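Local coordinates for protein putative TIM-barrel metal-dependent hydrolase (PDB 4DZI) that probably catalyses a metal-dependent hydrolysis as a TIM-barrel member of the amidohydrolase superfamily, with two cadmium ions bound at its bimetal site, at residues L121-E130 against F229-L237; Y16-L27 against A145-W154. One frame throughout, in Å; residues are numbered along the deposited sequence.

Contact 1 of 2, residues L121-E130 against F229-L237; sequences LPTFGCGVEE and FHLSDSGYL. With CD (cadmium ion), chain Q.
At the metal-bearing mouth of the amidohydrolase barrel, Leu121 and Cys126 both approach the imidazole of His230, a ligand of one cadmium ion, obliquely from the same side of its plane. His230 NE2 binds the metal at 2.4 Å; Asp13, His15, Glu293 and Asp356 complete the site. The other ring nitrogen, ND1, donates to Leu231 O, which lies 17° out of the ring plane, so both nitrogens are held and ring rotation is restrained. Cys126 SG is 4.0 Å from His230 ND1. Leu121 CD1 lies 3.7 Å from His230 CD2. Beyond the histidine the loops join through the backbone: Asp233 N donates to Cys126 O over 2.9 Å, tilted 29° from the carbonyl plane. Ser232 CB packs on the same oxygen, and its hydroxyl turns back to His230 O. Asp233 OD1 accepts from Gly235 N, an Asx turn that holds the carboxylate over CB and CG of Glu130. With CG anti to the backbone N (chi1 176°) and a bend at chi2, the Glu130 chain crosses Asp233 at about a right angle and sets OE2 3.1 Å from Gly235 CA. The two carboxylates come near without touching, Glu130 OE2 4.7 Å from Asp233 OD1, and each has its own partners: Glu130 forms salt bridges with Lys133 and Arg195, while Asp233 OD2 accepts from a water that also donates to Gly127 O. The contact thus runs from the end of strand 227-230 to the start of helix 128-131, with strand 9-15 beside Leu121 and helix 266-277 behind Phe229 and Ser234.

Contact 2 of 2, residues Y16-L27 against A145-W154; sequences YYEPLDSFTRHL and AFNLWLDEDW
Trp149, on helix 136-153, is enclosed by the loop that follows strand 9-15 of the barrel, forming an aromatic cluster with Tyr16 and Trp154. Ser22 CB sits over the centre of one indole face in a CH-pi contact, 3.9 Å from the six-membered ring centroid. Pro19 CD lies 3.3 Å from Trp149 CZ2, and the CH2 end of the indole points at a face of Tyr16, a T-shaped pair with planes at 71°. Trp154 makes an offset stack with Tyr16. With CG between the backbone N and the carbonyl carbon (chi1 44°), the Tyr16 ring turns the same face to Trp149 and Trp154, and Tyr16 OH lies 3.2 Å from Phe146 CZ, at the ring edge. Phe146 in turn lays CB over a face of Phe23. Farther along the helix the contact becomes polar. The indole of Trp149 turns its edge to Arg25, with CD1 over the centre of one guanidinium face. NE and NH2 of Arg25 grip Asp21 side-on, while NH1 forms salt bridges to Asp153 OD1 (2.9 Å) and Glu152 OE1 (3.0 Å). These bonds round its edge fix the rotation of the guanidinium, and its charge probably offsets that of the three clustered acids. Asp153 OD2 also receives a weak bond from Trp149 NE1. Ala145 CB meets Leu27 CA, and a water donates to Ser22 O, accepts from His26 N and weakly donates to Ala145 O, bridging loop and helix. Outward, Leu150 and Trp154 pack on strand 163-165 and Leu148 touches helix 174-186. His26 NE2 donates to Glu152 OE1 over 2.7 Å, almost straight at 175°, reaching that oxygen from the opposite face of the carboxylate to Arg25 NH1.

The centres of the two contacts lie 16 Å apart, and their segments alternate along the chain: 16-27, 121-130, 145-154, then 229-237. Contact 1 is about 8 Å from the centre of the chain, beside the metals; contact 2 is about 17 Å from that centre, on the outer side of the same barrel. Loops leaving strands 9-15 and 115-121 join them directly. Glu18 OE1 probably accepts a hydrogen bond from Phe124 N at 2.8 Å, and Tyr16 O probably accepts one from Thr123 OG1. Helices 128-131 and 136-153 follow one another in the chain, and the loop-to-loop bonds connect the packing on helix 136-153 to the segment beside the metal ligand His230.

Contact 1 of 2, residues L121-E130 against F229-L237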
loop_
_atom_site.group_PDB
_atom_site.type_symbol
_atom_site.label_atom_id
_atom_site.label_comp_id
_atom_site.label_asym_id
_atom_site.label_seq_id
_atom_site.Cartn_x
_atom_site.Cartn_y
_atom_site.Cartn_z
ATOM N N LEU C 121 21.442 -4.501 15.543
ATOM C CA LEU C 121 20.191 -3.763 15.463
ATOM C C LEU C 121 19.226 -4.348 16.490
ATOM O O LEU C 121 19.349 -5.505 16.850
ATOM C CB LEU C 121 19.592 -3.911 14.037
ATOM C CG LEU C 121 20.605 -3.605 12.929
ATOM C CD1 LEU C 121 19.976 -3.795 11.566
ATOM C CD2 LEU C 121 21.100 -2.168 13.021
ATOM N N PRO C 122 18.253 -3.547 16.953
ATOM C CA PRO C 122 17.384 -3.967 18.030
ATOM C C PRO C 122 16.365 -5.013 17.600
ATOM O O PRO C 122 16.093 -5.204 16.398
ATOM C CB PRO C 122 16.618 -2.675 18.422
ATOM C CG PRO C 122 17.257 -1.561 17.668
ATOM C CD PRO C 122 17.861 -2.228 16.440
ATOM N N THR C 123 15.799 -5.688 18.599
ATOM C CA THR C 123 14.686 -6.598 18.380
ATOM C C THR C 123 13.456 -5.998 19.068
ATOM O O THR C 123 12.580 -5.423 18.406
ATOM C CB THR C 123 15.018 -8.044 18.837
ATOM O OG1 THR C 123 16.159 -8.502 18.077
ATOM C CG2 THR C 123 13.817 -8.969 18.557
ATOM N N PHE C 124 13.407 -6.084 20.391
ATOM C CA PHE C 124 12.356 -5.388 21.154
ATOM C C PHE C 124 12.274 -3.886 20.837
ATOM O O PHE C 124 11.190 -3.329 20.778
ATOM C CB PHE C 124 12.617 -5.607 22.655
ATOM C CG PHE C 124 11.634 -4.920 23.571
ATOM C CD1 PHE C 124 10.369 -5.447 23.795
ATOM C CD2 PHE C 124 11.995 -3.748 24.225
ATOM C CE1 PHE C 124 9.470 -4.809 24.639
ATOM C CE2 PHE C 124 11.103 -3.118 25.094
ATOM C CZ PHE C 124 9.838 -3.644 25.295
ATOM N N GLY C 125 13.405 -3.205 20.654
ATOM C CA GLY C 125 13.393 -1.769 20.535
ATOM C C GLY C 125 12.613 -1.283 19.308
ATOM O O GLY C 125 12.184 -0.128 19.278
ATOM N N CYS C 126 12.460 -2.151 18.313
ATOM C CA CYS C 126 11.729 -1.784 17.063
ATOM C C CYS C 126 10.204 -1.709 17.251
ATOM O O CYS C 126 9.495 -1.344 16.281
ATOM C CB CYS C 126 12.066 -2.727 15.909
ATOM S SG CYS C 126 13.828 -2.595 15.450
ATOM N N GLY C 127 9.694 -2.039 18.438
ATOM C CA GLY C 127 8.252 -1.873 18.734
ATOM C C GLY C 127 7.911 -0.757 19.706
ATOM O O GLY C 127 6.727 -0.477 19.920
ATOM N N VAL C 128 8.917 -0.161 20.348
ATOM C CA VAL C 128 8.638 0.742 21.468
ATOM C C VAL C 128 8.040 2.071 21.008
ATOM O O VAL C 128 7.097 2.591 21.627
ATOM C CB VAL C 128 9.877 0.930 22.354
ATOM C CG1 VAL C 128 9.618 1.990 23.430
ATOM C CG2 VAL C 128 10.246 -0.403 23.005
ATOM N N GLU C 129 8.566 2.637 19.929
ATOM C CA GLU C 129 8.107 3.959 19.522
ATOM C C GLU C 129 6.613 3.976 19.143
ATOM O O GLU C 129 5.925 4.962 19.447
ATOM C CB GLU C 129 8.932 4.501 18.382
ATOM C CG GLU C 129 10.361 4.761 18.799
ATOM C CD GLU C 129 11.240 4.943 17.584
ATOM O OE1 GLU C 129 11.748 3.938 16.993
ATOM O OE2 GLU C 129 11.413 6.127 17.214
ATOM N N GLU C 130 6.103 2.925 18.505
ATOM C CA GLU C 130 4.662 2.952 18.181
ATOM C C GLU C 130 3.860 2.993 19.482
ATOM O O GLU C 130 2.843 3.715 19.576
ATOM C CB GLU C 130 4.276 1.737 17.328
ATOM C CG GLU C 130 2.796 1.653 17.029
ATOM C CD GLU C 130 2.303 2.682 16.052
ATOM O OE1 GLU C 130 3.102 3.485 15.514
ATOM O OE2 GLU C 130 1.056 2.680 15.827
ATOM N N PHE C 229 16.688 2.539 8.070
ATOM C CA PHE C 229 15.268 2.270 8.268
ATOM C C PHE C 229 15.076 0.757 8.321
ATOM O O PHE C 229 15.171 0.064 7.300
ATOM C CB PHE C 229 14.424 2.831 7.087
ATOM C CG PHE C 229 14.409 4.336 7.028
ATOM C CD1 PHE C 229 13.731 5.071 7.982
ATOM C CD2 PHE C 229 15.110 5.012 6.035
ATOM C CE1 PHE C 229 13.733 6.466 7.939
ATOM C CE2 PHE C 229 15.121 6.418 5.995
ATOM C CZ PHE C 229 14.433 7.138 6.952
ATOM N N HIS C 230 14.835 0.236 9.517
ATOM C CA HIS C 230 14.678 -1.206 9.696
ATOM C C HIS C 230 13.264 -1.523 9.986
ATOM O O HIS C 230 12.611 -0.766 10.708
ATOM C CB HIS C 230 15.507 -1.672 10.911
ATOM C CG HIS C 230 15.502 -3.185 11.106
ATOM N ND1 HIS C 230 14.473 -3.864 11.685
ATOM C CD2 HIS C 230 16.427 -4.144 10.713
ATOM C CE1 HIS C 230 14.742 -5.182 11.676
ATOM N NE2 HIS C 230 15.922 -5.362 11.072
ATOM N N LEU C 231 12.794 -2.641 9.437
ATOM C CA LEU C 231 11.455 -3.158 9.737
ATOM C C LEU C 231 11.090 -2.969 11.213
ATOM O O LEU C 231 11.823 -3.403 12.101
ATOM C CB LEU C 231 11.430 -4.656 9.421
ATOM C CG LEU C 231 10.042 -5.265 9.387
ATOM C CD1 LEU C 231 9.242 -4.699 8.205
ATOM C CD2 LEU C 231 10.156 -6.789 9.291
ATOM N N SER C 232 9.897 -2.417 11.475
ATOM C CA SER C 232 9.519 -2.027 12.844
ATOM C C SER C 232 8.024 -2.223 13.008
ATOM O O SER C 232 7.332 -2.521 12.028
ATOM C CB SER C 232 9.800 -0.527 13.061
ATOM O OG SER C 232 11.209 -0.214 12.944
ATOM N N ASP C 233 7.512 -1.999 14.223
ATOM C CA ASP C 233 6.076 -1.675 14.315
ATOM C C ASP C 233 5.916 -0.240 13.866
ATOM O O ASP C 233 6.242 0.692 14.581
ATOM C CB ASP C 233 5.558 -1.811 15.753
ATOM C CG ASP C 233 4.055 -1.619 15.843
ATOM O OD1 ASP C 233 3.434 -1.193 14.841
ATOM O OD2 ASP C 233 3.483 -1.905 16.910
ATOM N N SER C 234 5.393 -0.046 12.649
ATOM C CA SER C 234 5.242 1.264 12.062
ATOM C C SER C 234 3.787 1.737 12.111
ATOM O O SER C 234 3.467 2.770 11.524
ATOM C CB SER C 234 5.709 1.225 10.600
ATOM O OG SER C 234 7.142 1.113 10.512
ATOM N N GLY C 235 2.971 1.001 12.846
ATOM C CA GLY C 235 1.547 1.357 13.011
ATOM C C GLY C 235 0.702 0.959 11.823
ATOM O O GLY C 235 -0.467 1.398 11.736
ATOM N N TYR C 236 1.246 0.151 10.902
ATOM C CA TYR C 236 0.475 -0.223 9.678
ATOM C C TYR C 236 -0.667 -1.202 9.866
ATOM O O TYR C 236 -1.491 -1.406 8.975
ATOM C CB TYR C 236 1.401 -0.608 8.503
ATOM C CG TYR C 236 1.821 0.601 7.703
ATOM C CD1 TYR C 236 2.596 1.616 8.268
ATOM C CD2 TYR C 236 1.413 0.744 6.381
ATOM C CE1 TYR C 236 2.956 2.724 7.528
ATOM C CE2 TYR C 236 1.767 1.835 5.626
ATOM C CZ TYR C 236 2.536 2.826 6.195
ATOM O OH TYR C 236 2.864 3.934 5.469
ATOM N N LEU C 237 -0.746 -1.813 11.033
ATOM C CA LEU C 237 -1.950 -2.597 11.299
ATOM C C LEU C 237 -3.224 -1.743 11.218
ATOM O O LEU C 237 -4.299 -2.314 11.184
ATOM C CB LEU C 237 -1.853 -3.336 12.627
ATOM C CG LEU C 237 -0.898 -4.526 12.562
ATOM C CD1 LEU C 237 -0.688 -5.130 13.945
ATOM C CD2 LEU C 237 -1.388 -5.583 11.587
HETATM CD CD CD Q . 16.911 -7.487 10.824
HETATM O O HOH W 1 7.830 1.101 17.132
HETATM O O HOH W 2 4.353 -1.801 19.521
HETATM O O HOH W 3 2.617 4.918 13.269
#

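Contact 2 of 2, residues Y16-L27 against A145-W154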
loop_
_atom_site.group_PDB
_atom_site.type_symbol
_atom_site.label_atom_id
_atom_site.label_comp_id
_atom_site.label_asym_id
_atom_site.label_seq_id
_atom_site.Cartn_x
_atom_site.Cartn_y
_atom_site.Cartn_z
ATOM N N TYR C 16 20.838 -8.300 18.386
ATOM C CA TYR C 16 20.937 -8.793 19.756
ATOM C C TYR C 16 19.502 -8.998 20.259
ATOM O O TYR C 16 18.523 -8.547 19.624
ATOM C CB TYR C 16 21.675 -7.784 20.645
ATOM C CG TYR C 16 21.221 -6.383 20.411
ATOM C CD1 TYR C 16 19.996 -5.916 20.922
ATOM C CD2 TYR C 16 21.988 -5.497 19.645
ATOM C CE1 TYR C 16 19.565 -4.617 20.666
ATOM C CE2 TYR C 16 21.555 -4.194 19.375
ATOM C CZ TYR C 16 20.348 -3.757 19.900
ATOM O OH TYR C 16 19.900 -2.489 19.645
ATOM N N TYR C 17 19.365 -9.675 21.403
ATOM C CA TYR C 17 18.080 -9.743 22.082
ATOM C C TYR C 17 18.266 -8.909 23.346
ATOM O O TYR C 17 19.173 -9.161 24.168
ATOM C CB TYR C 17 17.727 -11.188 22.399
ATOM C CG TYR C 17 17.349 -11.990 21.163
ATOM C CD1 TYR C 17 16.336 -11.539 20.313
ATOM C CD2 TYR C 17 18.019 -13.149 20.797
ATOM C CE1 TYR C 17 15.946 -12.255 19.189
ATOM C CE2 TYR C 17 17.666 -13.856 19.661
ATOM C CZ TYR C 17 16.630 -13.404 18.847
ATOM O OH TYR C 17 16.255 -14.141 17.740
ATOM N N GLU C 18 17.453 -7.888 23.509
ATOM C CA GLU C 18 17.625 -6.981 24.657
ATOM C C GLU C 18 17.364 -7.671 25.975
ATOM O O GLU C 18 16.438 -8.441 26.093
ATOM C CB GLU C 18 16.669 -5.797 24.585
ATOM C CG GLU C 18 16.862 -4.852 23.402
ATOM C CD GLU C 18 16.166 -5.294 22.113
ATOM O OE1 GLU C 18 15.728 -6.450 21.949
ATOM O OE2 GLU C 18 16.021 -4.422 21.239
ATOM N N PRO C 19 18.150 -7.328 26.990
ATOM C CA PRO C 19 17.765 -7.732 28.344
ATOM C C PRO C 19 16.537 -6.946 28.810
ATOM O O PRO C 19 16.187 -5.900 28.233
ATOM C CB PRO C 19 18.995 -7.354 29.171
ATOM C CG PRO C 19 19.564 -6.172 28.439
ATOM C CD PRO C 19 19.391 -6.528 26.974
ATOM N N LEU C 20 15.871 -7.447 29.845
ATOM C CA LEU C 20 14.637 -6.810 30.298
ATOM C C LEU C 20 14.786 -5.340 30.683
ATOM O O LEU C 20 13.810 -4.624 30.676
ATOM C CB LEU C 20 14.054 -7.586 31.495
ATOM C CG LEU C 20 13.486 -8.955 31.152
ATOM C CD1 LEU C 20 13.032 -9.625 32.444
ATOM C CD2 LEU C 20 12.303 -8.872 30.170
ATOM N N ASP C 21 15.993 -4.880 31.035
ATOM C CA ASP C 21 16.178 -3.488 31.438
ATOM C C ASP C 21 16.762 -2.580 30.355
ATOM O O ASP C 21 17.239 -1.449 30.631
ATOM C CB ASP C 21 17.039 -3.414 32.729
ATOM C CG ASP C 21 18.484 -3.840 32.496
ATOM O OD1 ASP C 21 18.775 -4.378 31.414
ATOM O OD2 ASP C 21 19.323 -3.634 33.400
ATOM N N SER C 22 16.685 -3.011 29.101
ATOM C CA SER C 22 17.245 -2.163 28.061
ATOM C C SER C 22 16.625 -0.756 28.000
ATOM O O SER C 22 17.301 0.215 27.724
ATOM C CB SER C 22 17.188 -2.844 26.679
ATOM O OG SER C 22 15.838 -3.035 26.252
ATOM N N PHE C 23 15.322 -0.653 28.233
ATOM C CA PHE C 23 14.636 0.636 28.236
ATOM C C PHE C 23 14.446 1.251 29.631
ATOM O O PHE C 23 13.845 2.330 29.769
ATOM C CB PHE C 23 13.290 0.524 27.485
ATOM C CG PHE C 23 13.433 0.593 25.993
ATOM C CD1 PHE C 23 13.718 -0.553 25.247
ATOM C CD2 PHE C 23 13.271 1.791 25.339
ATOM C CE1 PHE C 23 13.881 -0.485 23.868
ATOM C CE2 PHE C 23 13.422 1.862 23.948
ATOM C CZ PHE C 23 13.716 0.726 23.223
ATOM N N THR C 24 14.974 0.598 30.669
ATOM C CA THR C 24 14.767 1.089 32.033
ATOM C C THR C 24 16.064 1.381 32.810
ATOM O O THR C 24 16.064 2.214 33.703
ATOM C CB THR C 24 13.905 0.095 32.852
ATOM O OG1 THR C 24 14.584 -1.168 32.978
ATOM C CG2 THR C 24 12.520 -0.147 32.160
ATOM N N ARG C 25 17.138 0.669 32.476
ATOM C CA ARG C 25 18.407 0.753 33.212
ATOM C C ARG C 25 18.855 2.188 33.388
ATOM O O ARG C 25 19.319 2.576 34.475
ATOM C CB ARG C 25 19.505 -0.059 32.506
ATOM C CG ARG C 25 20.821 -0.084 33.292
ATOM C CD ARG C 25 21.924 -0.831 32.541
ATOM N NE ARG C 25 21.512 -2.185 32.187
ATOM C CZ ARG C 25 22.249 -3.025 31.460
ATOM N NH1 ARG C 25 23.470 -2.656 31.029
ATOM N NH2 ARG C 25 21.783 -4.227 31.179
ATOM N N HIS C 26 18.728 2.986 32.329
ATOM C CA HIS C 26 19.135 4.392 32.385
ATOM C C HIS C 26 18.004 5.366 32.135
ATOM O O HIS C 26 18.227 6.486 31.678
ATOM C CB HIS C 26 20.287 4.653 31.419
ATOM C CG HIS C 26 21.486 3.781 31.678
ATOM N ND1 HIS C 26 22.289 3.944 32.775
ATOM C CD2 HIS C 26 21.988 2.692 30.984
ATOM C CE1 HIS C 26 23.260 3.010 32.762
ATOM N NE2 HIS C 26 23.081 2.239 31.668
ATOM N N LEU C 27 16.777 4.948 32.447
ATOM C CA LEU C 27 15.610 5.798 32.252
ATOM C C LEU C 27 15.414 6.784 33.393
ATOM O O LEU C 27 15.466 6.391 34.557
ATOM C CB LEU C 27 14.361 4.938 32.106
ATOM C CG LEU C 27 13.024 5.603 31.806
ATOM C CD1 LEU C 27 13.041 6.178 30.397
ATOM C CD2 LEU C 27 11.903 4.587 31.984
ATOM N N ALA C 145 17.403 6.516 26.980
ATOM C CA ALA C 145 17.728 5.429 27.928
ATOM C C ALA C 145 18.243 4.207 27.174
ATOM O O ALA C 145 19.272 3.605 27.522
ATOM C CB ALA C 145 16.489 5.035 28.716
ATOM N N PHE C 146 17.534 3.862 26.099
ATOM C CA PHE C 146 17.907 2.753 25.273
ATOM C C PHE C 146 19.310 2.918 24.664
ATOM O O PHE C 146 20.104 1.966 24.635
ATOM C CB PHE C 146 16.874 2.581 24.129
ATOM C CG PHE C 146 17.284 1.535 23.108
ATOM C CD1 PHE C 146 17.085 0.195 23.374
ATOM C CD2 PHE C 146 17.906 1.898 21.914
ATOM C CE1 PHE C 146 17.453 -0.776 22.445
ATOM C CE2 PHE C 146 18.325 0.927 21.000
ATOM C CZ PHE C 146 18.084 -0.415 21.283
ATOM N N ASN C 147 19.587 4.107 24.143
ATOM C CA ASN C 147 20.858 4.376 23.496
ATOM C C ASN C 147 21.994 4.289 24.524
ATOM O O ASN C 147 23.067 3.807 24.196
ATOM C CB ASN C 147 20.819 5.757 22.860
ATOM C CG ASN C 147 19.966 5.800 21.607
ATOM O OD1 ASN C 147 19.608 4.765 21.053
ATOM N ND2 ASN C 147 19.679 7.011 21.134
ATOM N N LEU C 148 21.746 4.747 25.755
ATOM C CA LEU C 148 22.745 4.604 26.830
ATOM C C LEU C 148 22.992 3.121 27.108
ATOM O O LEU C 148 24.136 2.687 27.232
ATOM C CB LEU C 148 22.268 5.319 28.107
ATOM C CG LEU C 148 22.269 6.864 28.098
ATOM C CD1 LEU C 148 21.546 7.464 29.298
ATOM C CD2 LEU C 148 23.708 7.351 28.054
ATOM N N TRP C 149 21.911 2.336 27.230
ATOM C CA TRP C 149 22.045 0.918 27.417
ATOM C C TRP C 149 22.842 0.281 26.285
ATOM O O TRP C 149 23.693 -0.592 26.485
ATOM C CB TRP C 149 20.651 0.239 27.550
ATOM C CG TRP C 149 20.856 -1.232 27.329
ATOM C CD1 TRP C 149 21.367 -2.148 28.241
ATOM C CD2 TRP C 149 20.760 -1.962 26.053
ATOM N NE1 TRP C 149 21.537 -3.359 27.663
ATOM C CE2 TRP C 149 21.155 -3.318 26.331
ATOM C CE3 TRP C 149 20.332 -1.625 24.747
ATOM C CZ2 TRP C 149 21.181 -4.303 25.350
ATOM C CZ3 TRP C 149 20.342 -2.636 23.764
ATOM C CH2 TRP C 149 20.771 -3.950 24.062
ATOM N N LEU C 150 22.550 0.719 25.056
ATOM C CA LEU C 150 23.159 0.088 23.872
ATOM C C LEU C 150 24.666 0.344 23.840
ATOM O O LEU C 150 25.458 -0.556 23.547
ATOM C CB LEU C 150 22.519 0.648 22.604
ATOM C CG LEU C 150 23.049 0.109 21.279
ATOM C CD1 LEU C 150 22.782 -1.378 21.072
ATOM C CD2 LEU C 150 22.374 0.936 20.163
ATOM N N ASP C 151 25.038 1.566 24.166
ATOM C CA ASP C 151 26.459 1.936 24.124
ATOM C C ASP C 151 27.195 1.210 25.253
ATOM O O ASP C 151 28.378 0.894 25.147
ATOM C CB ASP C 151 26.602 3.443 24.286
ATOM C CG ASP C 151 28.007 3.964 23.847
ATOM O OD1 ASP C 151 28.653 3.343 22.974
ATOM O OD2 ASP C 151 28.416 5.021 24.361
ATOM N N GLU C 152 26.490 0.980 26.351
ATOM C CA GLU C 152 27.067 0.183 27.449
ATOM C C GLU C 152 27.289 -1.301 27.142
ATOM O O GLU C 152 28.413 -1.825 27.334
ATOM C CB GLU C 152 26.205 0.362 28.692
ATOM C CG GLU C 152 26.601 -0.492 29.892
ATOM C CD GLU C 152 25.872 -0.021 31.135
ATOM O OE1 GLU C 152 24.638 0.063 31.084
ATOM O OE2 GLU C 152 26.513 0.301 32.152
ATOM N N ASP C 153 26.255 -2.004 26.655
ATOM C CA ASP C 153 26.390 -3.447 26.421
ATOM C C ASP C 153 27.083 -3.811 25.091
ATOM O O ASP C 153 27.781 -4.850 25.005
ATOM C CB ASP C 153 25.041 -4.186 26.505
ATOM C CG ASP C 153 24.574 -4.431 27.936
ATOM O OD1 ASP C 153 25.114 -3.805 28.883
ATOM O OD2 ASP C 153 23.647 -5.222 28.117
ATOM N N TRP C 154 26.875 -2.982 24.059
ATOM C CA TRP C 154 27.340 -3.266 22.694
ATOM C C TRP C 154 28.365 -2.269 22.198
ATOM O O TRP C 154 29.374 -2.692 21.609
ATOM C CB TRP C 154 26.143 -3.395 21.714
ATOM C CG TRP C 154 25.388 -4.674 22.000
ATOM C CD1 TRP C 154 24.210 -4.820 22.737
ATOM C CD2 TRP C 154 25.776 -6.030 21.622
ATOM N NE1 TRP C 154 23.871 -6.148 22.837
ATOM C CE2 TRP C 154 24.764 -6.920 22.181
ATOM C CE3 TRP C 154 26.854 -6.594 20.897
ATOM C CZ2 TRP C 154 24.831 -8.289 22.018
ATOM C CZ3 TRP C 154 26.898 -7.963 20.727
ATOM C CH2 TRP C 154 25.923 -8.805 21.285
HETATM O O HOH W 4 21.685 -7.595 24.217
HETATM O O HOH W 5 18.373 1.921 29.687
HETATM O O HOH W 6 23.575 -6.350 30.450
#